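Local coordinates for protein aryl acylamidase (bacterium CSBL00001, PDB 4YJ6) that probably hydrolyses the amide bond of N-acylated aromatic amines, as a member of the amidase signature enzyme family, at residues G291-V296 and A475-A480; P329-M334 and D343-H348; V8-A13 and I489-P494. All blocks are in the same frame, centred on the assembly; numbering follows the deposited sequence.

Contact 1. Residues G291-V296 and A475-A480; sequences GKAARV and AAFERA
The carbonyl oxygen of Ala293 serves two partners: Val296 N donates a backbone hydrogen bond to Ala293 O over 3.0 Å, and the ring of Phe477 brings its edge to the same oxygen, with CE1 3.5 Å from Ala293 O and the oxygen near the ring plane. This second approach, carbon to oxygen, is an edge-on contact and nothing stronger. The CB of Ala293 adds an apolar touch on Phe477 CE1 at 3.9 Å. Phe477 reaches across because its CG stands anti to the backbone N (chi1 -176°); the side chains of Val296 and Phe477 cross at about a right angle, and Val296 CG2 approaches the ring obliquely, 3.8 Å from Phe477 CE1. The other branch of Val296, CG1, presses against Ala480 CB at 3.4 Å, tighter than usual van der Waals contact, so this corner is closely packed. No hydrogen bond passes between the two segments; Arg295 NH1 instead donates within its own segment, to Gly291 O one turn back, from above the carbonyl plane. The short helical segments cross at 102° with their axes 10.5 Å apart. Helix 284-299 makes the beta-alpha-beta crossover between the neighbouring parallel strands 270-273 and 303-306, helix 467-480 follows strand 454-462, and Met458 of that strand touches both Ala293 and Phe477, so the two helices meet beside the large mixed sheet.

Contact 2. Residues P329-M334 and D343-H348; sequences PTVASM and DLYGEH. With PO4 (phosphate ion), chain C.
Met334, present as selenomethionine, sets its terminal methyl squarely on the ring of Tyr345: CE is 3.8 Å from the ring centroid and only 6° off the normal, so it meets all six ring carbons at nearly equal range in a CH-pi contact. The chain runs out extended at chi2 and then bends at chi3 (60°), and this last turn brings CE over the ring centre, while SE stands oblique to it, 5.1 Å from the centroid, in a Met-aromatic contact. The same methyl also touches Leu344 CB at 3.8 Å, its chain crossing that of Leu344 at about a right angle. Tyr345 has CG anti to its carbonyl carbon (chi1 -75°), which lays the ring along helix 315-339, the helix of Val331 and Met334, so that OH ends 3.5 Å from Val331 CG1. Ile360 of helix 354-363 touches both Val331 and Tyr345.

The loop between these two helices is shaped by Asp343, whose OD1 accepts from Tyr345 N at 3.0 Å in an Asx turn, on the anti side of the carboxylate and tilted out of its plane. A water joins the main chains, donating to Met334 O and accepting from Leu344 N. Beyond these, His348 ND1 gives a nearly straight hydrogen bond, 2.7 Å long, to O1 of a phosphate ion probably taken from the crystallisation liquor. Side chains thus join helix and loop through apolar and aromatic contact alone, and the polar link rests on a single water; the Asx turn, internal to the loop, fixes the backbone from which Tyr345 offers its face.

Contact 3. Residues V8-A13 and I489-P494; sequences VHWKSA and IPAGRP
Trp10 packing on Pro490 and Ala491 is an apolar contact with one bridging water, and it ties the N-terminal loop before helix 13-21 to the short helix 488-491 near the other end of the chain. The indole reaches out from the third position of a type II turn, Val8 to Lys11, where Trp10 has a positive phi (70°). The closest touches come from its six-membered ring. CZ2 lies 3.6 Å from Ala491 CB, which approaches obliquely, and CH2 comes within 4.0 Å of Pro490 CG, which sits at the edge of the indole, near its plane. The indole N-H is also used: a water in the ring plane accepts from Trp10 NE1 at 3.0 Å and donates to Ala491 O at 3.0 Å. One indole face is backed by His9, whose NE2 stands 3.2 Å above it and bonds to Asp173 O. Asp173 also pairs with Arg493 in a salt bridge, so both chain ends are anchored on the same residue. With an alanine in place of Trp10, the bridging water would probably lose its indole donor and a gap would be likely to open between His9 and the Pro490-Ala491 corner. The direct touch across the two segments is therefore a modest van der Waals one, with a single indole supplying both the apolar surface and the donor that reaches Ala491 O through one water.

How the contacts relate
All three contacts are only partly buried and lie well away from the centre of the chain, contacts 1 and 2 on opposite sides of it with centres about 45 Å apart. Contact 1 joins two helices beside the large sheet by apolar packing, with no water bridging its two segments. Contact 2 is local, folding a loop back on the helix it follows, and contact 3 joins the two chain ends; each of these adds a single water bridge to its aromatic packing. Along the sequence contact 2 is nested inside contact 1, and contact 1 inside contact 3. Contacts 1 and 3 use the successive helices 467-480 and 488-491, and their nearest atoms are about 9 Å apart without touching.

Contact 1. Residues G291-V296 and A475-A480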
ATOM      1  N   GLY A 291     -22.463  -2.029  -2.654  1.00 14.37           N
ATOM      2  CA  GLY A 291     -23.564  -2.848  -3.129  1.00 17.17           C
ATOM      3  C   GLY A 291     -23.758  -2.693  -4.625  1.00 17.47           C
ATOM      4  O   GLY A 291     -24.071  -3.648  -5.337  1.00 16.25           O
ATOM      5  N   LYS A 292     -23.596  -1.462  -5.102  1.00 15.52           N
ATOM      6  CA  LYS A 292     -23.723  -1.177  -6.523  1.00 17.49           C
ATOM      7  C   LYS A 292     -22.564  -1.806  -7.284  1.00 17.19           C
ATOM      8  O   LYS A 292     -22.750  -2.466  -8.305  1.00 18.13           O
ATOM      9  CB  LYS A 292     -23.696   0.336  -6.715  1.00 22.90           C
ATOM     10  CG  LYS A 292     -24.121   0.822  -8.082  1.00 32.97           C
ATOM     11  CD  LYS A 292     -24.391   2.335  -8.037  1.00 37.87           C
ATOM     12  CE  LYS A 292     -25.376   2.780  -9.112  1.00 45.60           C
ATOM     13  NZ  LYS A 292     -25.850   4.184  -8.833  1.00 47.80           N
ATOM     14  N   ALA A 293     -21.352  -1.617  -6.769  1.00 16.13           N
ATOM     15  CA  ALA A 293     -20.167  -2.127  -7.453  1.00 18.56           C
ATOM     16  C   ALA A 293     -20.212  -3.630  -7.596  1.00 18.00           C
ATOM     17  O   ALA A 293     -19.824  -4.167  -8.608  1.00 17.45           O
ATOM     18  CB  ALA A 293     -18.894  -1.702  -6.711  1.00 17.72           C
ATOM     19  N   ALA A 294     -20.713  -4.319  -6.576  1.00 17.08           N
ATOM     20  CA  ALA A 294     -20.775  -5.769  -6.612  1.00 18.48           C
ATOM     21  C   ALA A 294     -21.640  -6.260  -7.762  1.00 19.07           C
ATOM     22  O   ALA A 294     -21.399  -7.319  -8.335  1.00 21.09           O
ATOM     23  CB  ALA A 294     -21.332  -6.311  -5.281  1.00 23.58           C
ATOM     24  N   ARG A 295     -22.647  -5.480  -8.118  1.00 18.27           N
ATOM     25  CA  ARG A 295     -23.562  -5.883  -9.171  1.00 20.65           C
ATOM     26  C   ARG A 295     -22.914  -5.815 -10.531  1.00 19.91           C
ATOM     27  O   ARG A 295     -23.395  -6.435 -11.479  1.00 20.34           O
ATOM     28  CB  ARG A 295     -24.829  -5.037  -9.118  1.00 21.72           C
ATOM     29  CG  ARG A 295     -25.736  -5.527  -7.966  1.00 22.74           C
ATOM     30  CD  ARG A 295     -26.810  -4.565  -7.650  1.00 26.76           C
ATOM     31  NE  ARG A 295     -27.853  -5.220  -6.856  1.00 21.38           N
ATOM     32  CZ  ARG A 295     -27.879  -5.284  -5.530  1.00 21.41           C
ATOM     33  NH1 ARG A 295     -26.908  -4.738  -4.798  1.00 17.51           N
ATOM     34  NH2 ARG A 295     -28.920  -5.896  -4.934  1.00 16.84           N
ATOM     35  N   VAL A 296     -21.794  -5.104 -10.628  1.00 17.09           N
ATOM     36  CA  VAL A 296     -21.056  -5.093 -11.892  1.00 17.93           C
ATOM     37  C   VAL A 296     -20.673  -6.521 -12.244  1.00 17.32           C
ATOM     38  O   VAL A 296     -20.722  -6.924 -13.407  1.00 16.71           O
ATOM     39  CB  VAL A 296     -19.827  -4.174 -11.817  1.00 16.75           C
ATOM     40  CG1 VAL A 296     -18.922  -4.335 -13.096  1.00 17.84           C
ATOM     41  CG2 VAL A 296     -20.275  -2.714 -11.619  1.00 18.82           C
ATOM     42  N   ALA A 475      -9.353  -6.657 -13.208  1.00 10.19           N
ATOM     43  CA  ALA A 475      -9.323  -6.173 -14.594  1.00 11.46           C
ATOM     44  C   ALA A 475     -10.732  -6.218 -15.189  1.00 14.42           C
ATOM     45  O   ALA A 475     -11.083  -5.372 -15.986  1.00 14.51           O
ATOM     46  CB  ALA A 475      -8.360  -6.994 -15.458  1.00 11.82           C
ATOM     47  N   ALA A 476     -11.497  -7.235 -14.828  1.00 11.88           N
ATOM     48  CA  ALA A 476     -12.879  -7.335 -15.321  1.00 12.21           C
ATOM     49  C   ALA A 476     -13.698  -6.137 -14.830  1.00 13.08           C
ATOM     50  O   ALA A 476     -14.482  -5.508 -15.592  1.00 14.57           O
ATOM     51  CB  ALA A 476     -13.475  -8.650 -14.866  1.00 10.43           C
ATOM     52  N   PHE A 477     -13.539  -5.795 -13.555  1.00 12.80           N
ATOM     53  CA  PHE A 477     -14.250  -4.641 -12.993  1.00 14.56           C
ATOM     54  C   PHE A 477     -13.758  -3.347 -13.661  1.00 13.82           C
ATOM     55  O   PHE A 477     -14.539  -2.463 -13.957  1.00 15.47           O
ATOM     56  CB  PHE A 477     -14.051  -4.589 -11.472  1.00 13.25           C
ATOM     57  CG  PHE A 477     -14.821  -3.499 -10.798  1.00 14.61           C
ATOM     58  CD1 PHE A 477     -16.161  -3.688 -10.488  1.00 14.27           C
ATOM     59  CD2 PHE A 477     -14.212  -2.280 -10.492  1.00 14.68           C
ATOM     60  CE1 PHE A 477     -16.901  -2.661  -9.877  1.00 17.42           C
ATOM     61  CE2 PHE A 477     -14.922  -1.256  -9.860  1.00 15.75           C
ATOM     62  CZ  PHE A 477     -16.274  -1.440  -9.554  1.00 17.08           C
ATOM     63  N   GLU A 478     -12.455  -3.236 -13.919  1.00 10.62           N
ATOM     64  CA  GLU A 478     -11.893  -2.053 -14.514  1.00 11.92           C
ATOM     65  C   GLU A 478     -12.505  -1.801 -15.893  1.00 14.48           C
ATOM     66  O   GLU A 478     -12.751  -0.648 -16.257  1.00 15.18           O
ATOM     67  CB  GLU A 478     -10.361  -2.256 -14.646  1.00 11.11           C
ATOM     68  CG  GLU A 478      -9.606  -1.054 -15.181  1.00 12.70           C
ATOM     69  CD  GLU A 478      -8.123  -1.385 -15.309  1.00 13.61           C
ATOM     70  OE1 GLU A 478      -7.809  -2.475 -15.822  1.00 16.50           O
ATOM     71  OE2 GLU A 478      -7.321  -0.545 -14.909  1.00 16.31           O
ATOM     72  N   ARG A 479     -12.727  -2.863 -16.654  1.00 12.73           N
ATOM     73  CA  ARG A 479     -13.308  -2.719 -17.993  1.00 14.80           C
ATOM     74  C   ARG A 479     -14.774  -2.288 -17.901  1.00 17.96           C
ATOM     75  O   ARG A 479     -15.229  -1.429 -18.660  1.00 16.59           O
ATOM     76  CB  ARG A 479     -13.252  -4.033 -18.741  1.00 14.72           C
ATOM     77  CG  ARG A 479     -11.839  -4.387 -19.223  1.00 16.55           C
ATOM     78  CD  ARG A 479     -11.877  -5.574 -20.165  1.00 17.58           C
ATOM     79  NE  ARG A 479     -12.225  -6.824 -19.481  1.00 18.70           N
ATOM     80  CZ  ARG A 479     -11.350  -7.621 -18.868  1.00 17.93           C
ATOM     81  NH1 ARG A 479     -10.065  -7.320 -18.879  1.00 19.00           N
ATOM     82  NH2 ARG A 479     -11.754  -8.748 -18.288  1.00 18.82           N
ATOM     83  N   ALA A 480     -15.496  -2.907 -16.971  1.00 16.13           N
ATOM     84  CA  ALA A 480     -16.965  -2.721 -16.883  1.00 15.46           C
ATOM     85  C   ALA A 480     -17.360  -1.466 -16.115  1.00 17.22           C
ATOM     86  O   ALA A 480     -18.437  -0.889 -16.341  1.00 20.49           O
ATOM     87  CB  ALA A 480     -17.591  -3.928 -16.240  1.00 17.05           C
TER

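Contact 2. Residues P329-M334 and D343-H348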
ATOM      1  N   PRO A 329       7.325  -5.632  17.530  1.00 14.65           N
ATOM      2  CA  PRO A 329       8.548  -5.317  16.766  1.00 15.73           C
ATOM      3  C   PRO A 329       8.869  -3.834  16.714  1.00 16.18           C
ATOM      4  O   PRO A 329      10.017  -3.481  16.492  1.00 15.67           O
ATOM      5  CB  PRO A 329       8.252  -5.837  15.346  1.00 18.64           C
ATOM      6  CG  PRO A 329       6.843  -6.341  15.370  1.00 19.92           C
ATOM      7  CD  PRO A 329       6.297  -6.333  16.746  1.00 15.44           C
ATOM      8  N   THR A 330       7.879  -2.969  16.914  1.00 13.83           N
ATOM      9  CA  THR A 330       8.165  -1.538  16.954  1.00 14.86           C
ATOM     10  C   THR A 330       9.016  -1.243  18.196  1.00 13.92           C
ATOM     11  O   THR A 330       9.977  -0.486  18.145  1.00 15.62           O
ATOM     12  CB  THR A 330       6.854  -0.739  16.985  1.00 14.33           C
ATOM     13  OG1 THR A 330       6.122  -1.025  15.785  1.00 14.06           O
ATOM     14  CG2 THR A 330       7.158   0.748  17.017  1.00 15.27           C
ATOM     15  N   VAL A 331       8.668  -1.868  19.320  1.00 12.77           N
ATOM     16  CA  VAL A 331       9.443  -1.672  20.541  1.00 17.47           C
ATOM     17  C   VAL A 331      10.856  -2.189  20.316  1.00 17.69           C
ATOM     18  O   VAL A 331      11.812  -1.556  20.743  1.00 16.13           O
ATOM     19  CB  VAL A 331       8.813  -2.393  21.734  1.00 15.79           C
ATOM     20  CG1 VAL A 331       9.800  -2.468  22.944  1.00 17.62           C
ATOM     21  CG2 VAL A 331       7.521  -1.681  22.146  1.00 14.97           C
ATOM     22  N   ALA A 332      10.997  -3.339  19.649  1.00 15.72           N
ATOM     23  CA  ALA A 332      12.330  -3.875  19.385  1.00 19.72           C
ATOM     24  C   ALA A 332      13.162  -2.902  18.574  1.00 20.58           C
ATOM     25  O   ALA A 332      14.356  -2.725  18.849  1.00 19.22           O
ATOM     26  CB  ALA A 332      12.243  -5.242  18.656  1.00 18.46           C
ATOM     27  N   SER A 333      12.557  -2.275  17.564  1.00 15.97           N
ATOM     28  CA  SER A 333      13.242  -1.234  16.794  1.00 18.40           C
ATOM     29  C   SER A 333      13.694  -0.071  17.698  1.00 18.81           C
ATOM     30  O   SER A 333      14.848   0.397  17.628  1.00 18.14           O
ATOM     31  CB  SER A 333      12.323  -0.702  15.685  1.00 17.64           C
ATOM     32  OG  SER A 333      12.859   0.481  15.096  1.00 16.92           O
HETATM   33  N   MSE A 334      12.787   0.422  18.539  1.00 17.59           N
HETATM   34  CA  MSE A 334      13.144   1.538  19.412  1.00 16.56           C
HETATM   35  C   MSE A 334      14.249   1.161  20.398  1.00 17.86           C
HETATM   36  O   MSE A 334      15.129   1.963  20.677  1.00 20.30           O
HETATM   37  CB  MSE A 334      11.937   2.015  20.174  1.00 18.86           C
HETATM   38  CG  MSE A 334      10.968   2.642  19.211  1.00 21.23           C
HETATM   39 SE   MSE A 334       9.380   3.152  20.117  1.00 50.15          SE
HETATM   40  CE  MSE A 334      10.198   4.432  21.446  1.00 20.53           C
ATOM     41  N   ASP A 343      17.820   7.871  21.130  1.00 22.90           N
ATOM     42  CA  ASP A 343      16.926   7.463  22.212  1.00 24.46           C
ATOM     43  C   ASP A 343      15.560   8.127  22.041  1.00 24.13           C
ATOM     44  O   ASP A 343      15.395   9.318  22.322  1.00 21.21           O
ATOM     45  CB  ASP A 343      17.541   7.883  23.549  1.00 26.27           C
ATOM     46  CG  ASP A 343      16.781   7.349  24.751  1.00 29.51           C
ATOM     47  OD1 ASP A 343      15.687   6.777  24.574  1.00 24.78           O
ATOM     48  OD2 ASP A 343      17.290   7.501  25.885  1.00 29.07           O
ATOM     49  N   LEU A 344      14.586   7.340  21.570  1.00 21.20           N
ATOM     50  CA  LEU A 344      13.232   7.815  21.309  1.00 20.67           C
ATOM     51  C   LEU A 344      12.347   7.668  22.550  1.00 22.39           C
ATOM     52  O   LEU A 344      11.201   8.105  22.557  1.00 23.13           O
ATOM     53  CB  LEU A 344      12.639   7.038  20.121  1.00 20.75           C
ATOM     54  CG  LEU A 344      13.371   7.362  18.817  1.00 19.52           C
ATOM     55  CD1 LEU A 344      13.197   6.259  17.755  1.00 20.94           C
ATOM     56  CD2 LEU A 344      12.882   8.708  18.290  1.00 24.54           C
ATOM     57  N   TYR A 345      12.874   7.054  23.600  1.00 21.30           N
ATOM     58  CA  TYR A 345      12.157   6.999  24.865  1.00 23.58           C
ATOM     59  C   TYR A 345      12.414   8.261  25.694  1.00 26.50           C
ATOM     60  O   TYR A 345      11.560   8.695  26.471  1.00 25.80           O
ATOM     61  CB  TYR A 345      12.601   5.794  25.667  1.00 25.61           C
ATOM     62  CG  TYR A 345      12.073   4.467  25.181  1.00 23.84           C
ATOM     63  CD1 TYR A 345      10.776   4.056  25.492  1.00 24.60           C
ATOM     64  CD2 TYR A 345      12.881   3.603  24.445  1.00 24.37           C
ATOM     65  CE1 TYR A 345      10.297   2.835  25.062  1.00 25.58           C
ATOM     66  CE2 TYR A 345      12.408   2.375  24.018  1.00 24.38           C
ATOM     67  CZ  TYR A 345      11.116   2.003  24.329  1.00 24.78           C
ATOM     68  OH  TYR A 345      10.623   0.792  23.920  1.00 25.05           O
ATOM     69  N   GLY A 346      13.608   8.829  25.540  1.00 26.99           N
ATOM     70  CA  GLY A 346      14.043   9.951  26.360  1.00 28.57           C
ATOM     71  C   GLY A 346      14.240  11.228  25.567  1.00 23.60           C
ATOM     72  O   GLY A 346      13.292  11.955  25.294  1.00 22.64           O
ATOM     73  N   GLU A 347      15.486  11.500  25.191  1.00 25.03           N
ATOM     74  CA  GLU A 347      15.833  12.750  24.514  1.00 24.94           C
ATOM     75  C   GLU A 347      14.884  13.105  23.370  1.00 25.23           C
ATOM     76  O   GLU A 347      14.472  14.253  23.235  1.00 25.25           O
ATOM     77  CB  GLU A 347      17.263  12.691  23.966  1.00 27.01           C
ATOM     78  CG  GLU A 347      17.669  14.024  23.374  1.00 29.78           C
ATOM     79  CD  GLU A 347      19.096  14.058  22.870  1.00 32.13           C
ATOM     80  OE1 GLU A 347      19.778  13.006  22.930  1.00 35.40           O
ATOM     81  OE2 GLU A 347      19.506  15.142  22.397  1.00 35.96           O
ATOM     82  N   HIS A 348      14.540  12.122  22.539  1.00 21.51           N
ATOM     83  CA  HIS A 348      13.781  12.386  21.321  1.00 23.26           C
ATOM     84  C   HIS A 348      12.358  11.858  21.422  1.00 23.81           C
ATOM     85  O   HIS A 348      11.734  11.564  20.415  1.00 22.84           O
ATOM     86  CB  HIS A 348      14.467  11.726  20.138  1.00 21.60           C
ATOM     87  CG  HIS A 348      15.883  12.177  19.955  1.00 25.63           C
ATOM     88  ND1 HIS A 348      16.200  13.461  19.576  1.00 27.23           N
ATOM     89  CD2 HIS A 348      17.059  11.532  20.127  1.00 25.34           C
ATOM     90  CE1 HIS A 348      17.515  13.585  19.500  1.00 29.49           C
ATOM     91  NE2 HIS A 348      18.060  12.429  19.836  1.00 29.13           N
TER
HETATM   92  P   PO4 C 602      14.322  15.924  17.825  1.00 37.01           P
HETATM   93  O1  PO4 C 602      14.498  15.581  19.291  1.00 34.09           O
HETATM   94  O2  PO4 C 602      14.659  14.704  16.994  1.00 28.45           O
HETATM   95  O3  PO4 C 602      12.889  16.368  17.537  1.00 33.81           O
HETATM   96  O4  PO4 C 602      15.265  17.065  17.499  1.00 36.72           O
HETATM   97  O   HOH W   1      15.090   4.712  20.626  1.00 17.53           O

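Contact 3. Residues V8-A13 and I489-P494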
ATOM      1  N   VAL A   8       5.331  12.764 -20.108  1.00 26.24           N
ATOM      2  CA  VAL A   8       5.146  11.596 -19.240  1.00 22.22           C
ATOM      3  C   VAL A   8       3.935  11.668 -18.274  1.00 20.95           C
ATOM      4  O   VAL A   8       3.516  10.652 -17.768  1.00 18.30           O
ATOM      5  CB  VAL A   8       6.421  11.306 -18.434  1.00 21.79           C
ATOM      6  CG1 VAL A   8       7.604  11.111 -19.394  1.00 22.94           C
ATOM      7  CG2 VAL A   8       6.720  12.458 -17.444  1.00 22.56           C
ATOM      8  N   HIS A   9       3.386  12.845 -18.010  1.00 17.58           N
ATOM      9  CA  HIS A   9       2.262  12.958 -17.073  1.00 17.46           C
ATOM     10  C   HIS A   9       1.148  12.033 -17.532  1.00 18.05           C
ATOM     11  O   HIS A   9       0.772  12.042 -18.712  1.00 18.12           O
ATOM     12  CB  HIS A   9       1.753  14.408 -17.037  1.00 19.74           C
ATOM     13  CG  HIS A   9       0.995  14.766 -15.794  1.00 18.82           C
ATOM     14  ND1 HIS A   9       0.298  15.947 -15.670  1.00 20.67           N
ATOM     15  CD2 HIS A   9       0.842  14.116 -14.612  1.00 19.57           C
ATOM     16  CE1 HIS A   9      -0.257  16.013 -14.473  1.00 21.44           C
ATOM     17  NE2 HIS A   9       0.062  14.915 -13.806  1.00 19.39           N
ATOM     18  N   TRP A  10       0.634  11.226 -16.602  1.00 17.46           N
ATOM     19  CA  TRP A  10      -0.485  10.299 -16.867  1.00 15.90           C
ATOM     20  C   TRP A  10      -0.191   9.085 -17.773  1.00 16.87           C
ATOM     21  O   TRP A  10      -1.092   8.269 -18.041  1.00 18.13           O
ATOM     22  CB  TRP A  10      -1.743  11.058 -17.378  1.00 17.37           C
ATOM     23  CG  TRP A  10      -2.193  12.163 -16.454  1.00 15.91           C
ATOM     24  CD1 TRP A  10      -2.113  13.526 -16.673  1.00 15.67           C
ATOM     25  CD2 TRP A  10      -2.785  12.007 -15.150  1.00 17.16           C
ATOM     26  NE1 TRP A  10      -2.612  14.209 -15.585  1.00 16.99           N
ATOM     27  CE2 TRP A  10      -3.033  13.308 -14.639  1.00 18.75           C
ATOM     28  CE3 TRP A  10      -3.132  10.895 -14.371  1.00 15.30           C
ATOM     29  CZ2 TRP A  10      -3.608  13.527 -13.374  1.00 16.35           C
ATOM     30  CZ3 TRP A  10      -3.700  11.104 -13.125  1.00 14.32           C
ATOM     31  CH2 TRP A  10      -3.940  12.417 -12.632  1.00 17.12           C
ATOM     32  N   LYS A  11       1.038   8.935 -18.252  1.00 15.54           N
ATOM     33  CA  LYS A  11       1.369   7.769 -19.048  1.00 16.17           C
ATOM     34  C   LYS A  11       1.426   6.540 -18.129  1.00 15.24           C
ATOM     35  O   LYS A  11       1.882   6.656 -16.978  1.00 14.91           O
ATOM     36  CB  LYS A  11       2.716   7.930 -19.737  1.00 15.93           C
ATOM     37  CG  LYS A  11       2.705   9.021 -20.808  1.00 20.97           C
ATOM     38  CD  LYS A  11       2.065   8.517 -22.111  1.00 25.46           C
ATOM     39  CE  LYS A  11       2.355   9.495 -23.278  1.00 30.23           C
ATOM     40  NZ  LYS A  11       1.595  10.771 -23.116  1.00 33.95           N
ATOM     41  N   SER A  12       0.985   5.399 -18.644  1.00 14.86           N
ATOM     42  CA  SER A  12       1.089   4.145 -17.883  1.00 12.77           C
ATOM     43  C   SER A  12       2.504   3.581 -17.911  1.00 14.26           C
ATOM     44  O   SER A  12       3.333   3.976 -18.729  1.00 12.92           O
ATOM     45  CB  SER A  12       0.113   3.097 -18.409  1.00 15.29           C
ATOM     46  OG  SER A  12       0.523   2.624 -19.668  1.00 15.27           O
ATOM     47  N   ALA A  13       2.802   2.664 -16.994  1.00 13.17           N
ATOM     48  CA  ALA A  13       4.093   1.974 -17.054  1.00 14.79           C
ATOM     49  C   ALA A  13       4.210   1.205 -18.366  1.00 13.58           C
ATOM     50  O   ALA A  13       5.279   1.178 -18.973  1.00 13.16           O
ATOM     51  CB  ALA A  13       4.252   1.007 -15.849  1.00 15.48           C
ATOM     52  N   ILE A 489     -10.244  15.082 -12.022  1.00 17.36           N
ATOM     53  CA  ILE A 489     -10.267  15.998 -10.896  1.00 19.81           C
ATOM     54  C   ILE A 489      -8.848  16.432 -10.521  1.00 23.02           C
ATOM     55  O   ILE A 489      -8.526  17.623 -10.581  1.00 19.95           O
ATOM     56  CB  ILE A 489     -11.060  15.398  -9.702  1.00 19.23           C
ATOM     57  CG1 ILE A 489     -12.559  15.271 -10.063  1.00 19.29           C
ATOM     58  CG2 ILE A 489     -10.861  16.239  -8.453  1.00 20.97           C
ATOM     59  CD1 ILE A 489     -13.373  14.406  -9.075  1.00 20.58           C
ATOM     60  N   PRO A 490      -7.974  15.481 -10.133  1.00 19.53           N
ATOM     61  CA  PRO A 490      -6.590  15.936  -9.898  1.00 19.70           C
ATOM     62  C   PRO A 490      -5.915  16.572 -11.136  1.00 19.90           C
ATOM     63  O   PRO A 490      -5.125  17.489 -10.967  1.00 20.18           O
ATOM     64  CB  PRO A 490      -5.854  14.651  -9.441  1.00 17.42           C
ATOM     65  CG  PRO A 490      -6.707  13.494  -9.943  1.00 18.12           C
ATOM     66  CD  PRO A 490      -8.158  14.028  -9.919  1.00 19.84           C
ATOM     67  N   ALA A 491      -6.214  16.088 -12.336  1.00 17.90           N
ATOM     68  CA  ALA A 491      -5.571  16.579 -13.560  1.00 19.64           C
ATOM     69  C   ALA A 491      -5.879  18.062 -13.771  1.00 23.07           C
ATOM     70  O   ALA A 491      -5.086  18.787 -14.376  1.00 23.16           O
ATOM     71  CB  ALA A 491      -6.018  15.773 -14.766  1.00 19.34           C
ATOM     72  N   GLY A 492      -7.002  18.510 -13.227  1.00 22.56           N
ATOM     73  CA  GLY A 492      -7.402  19.905 -13.371  1.00 26.65           C
ATOM     74  C   GLY A 492      -7.227  20.763 -12.134  1.00 26.62           C
ATOM     75  O   GLY A 492      -7.682  21.899 -12.103  1.00 26.03           O
ATOM     76  N   ARG A 493      -6.580  20.253 -11.100  1.00 21.82           N
ATOM     77  CA  ARG A 493      -6.486  21.016  -9.868  1.00 23.06           C
ATOM     78  C   ARG A 493      -5.508  22.182 -10.040  1.00 24.11           C
ATOM     79  O   ARG A 493      -4.551  22.090 -10.795  1.00 22.61           O
ATOM     80  CB  ARG A 493      -6.071  20.124  -8.689  1.00 22.49           C
ATOM     81  CG  ARG A 493      -4.607  19.693  -8.685  1.00 22.42           C
ATOM     82  CD  ARG A 493      -4.309  18.730  -7.503  1.00 20.41           C
ATOM     83  NE  ARG A 493      -2.912  18.278  -7.544  1.00 19.63           N
ATOM     84  CZ  ARG A 493      -1.898  18.946  -7.024  1.00 23.03           C
ATOM     85  NH1 ARG A 493      -2.116  20.099  -6.374  1.00 21.12           N
ATOM     86  NH2 ARG A 493      -0.656  18.459  -7.145  1.00 19.54           N
ATOM     87  N   PRO A 494      -5.755  23.295  -9.337  1.00 27.01           N
ATOM     88  CA  PRO A 494      -4.843  24.447  -9.398  1.00 30.18           C
ATOM     89  C   PRO A 494      -3.490  24.155  -8.744  1.00 29.62           C
ATOM     90  O   PRO A 494      -3.446  23.476  -7.719  1.00 31.46           O
ATOM     91  CB  PRO A 494      -5.601  25.526  -8.604  1.00 32.85           C
ATOM     92  CG  PRO A 494      -6.501  24.766  -7.703  1.00 32.36           C
ATOM     93  CD  PRO A 494      -6.919  23.556  -8.479  1.00 29.95           C
TER
HETATM   94  O   HOH W   2      -2.899  17.221 -15.606  1.00 24.95           O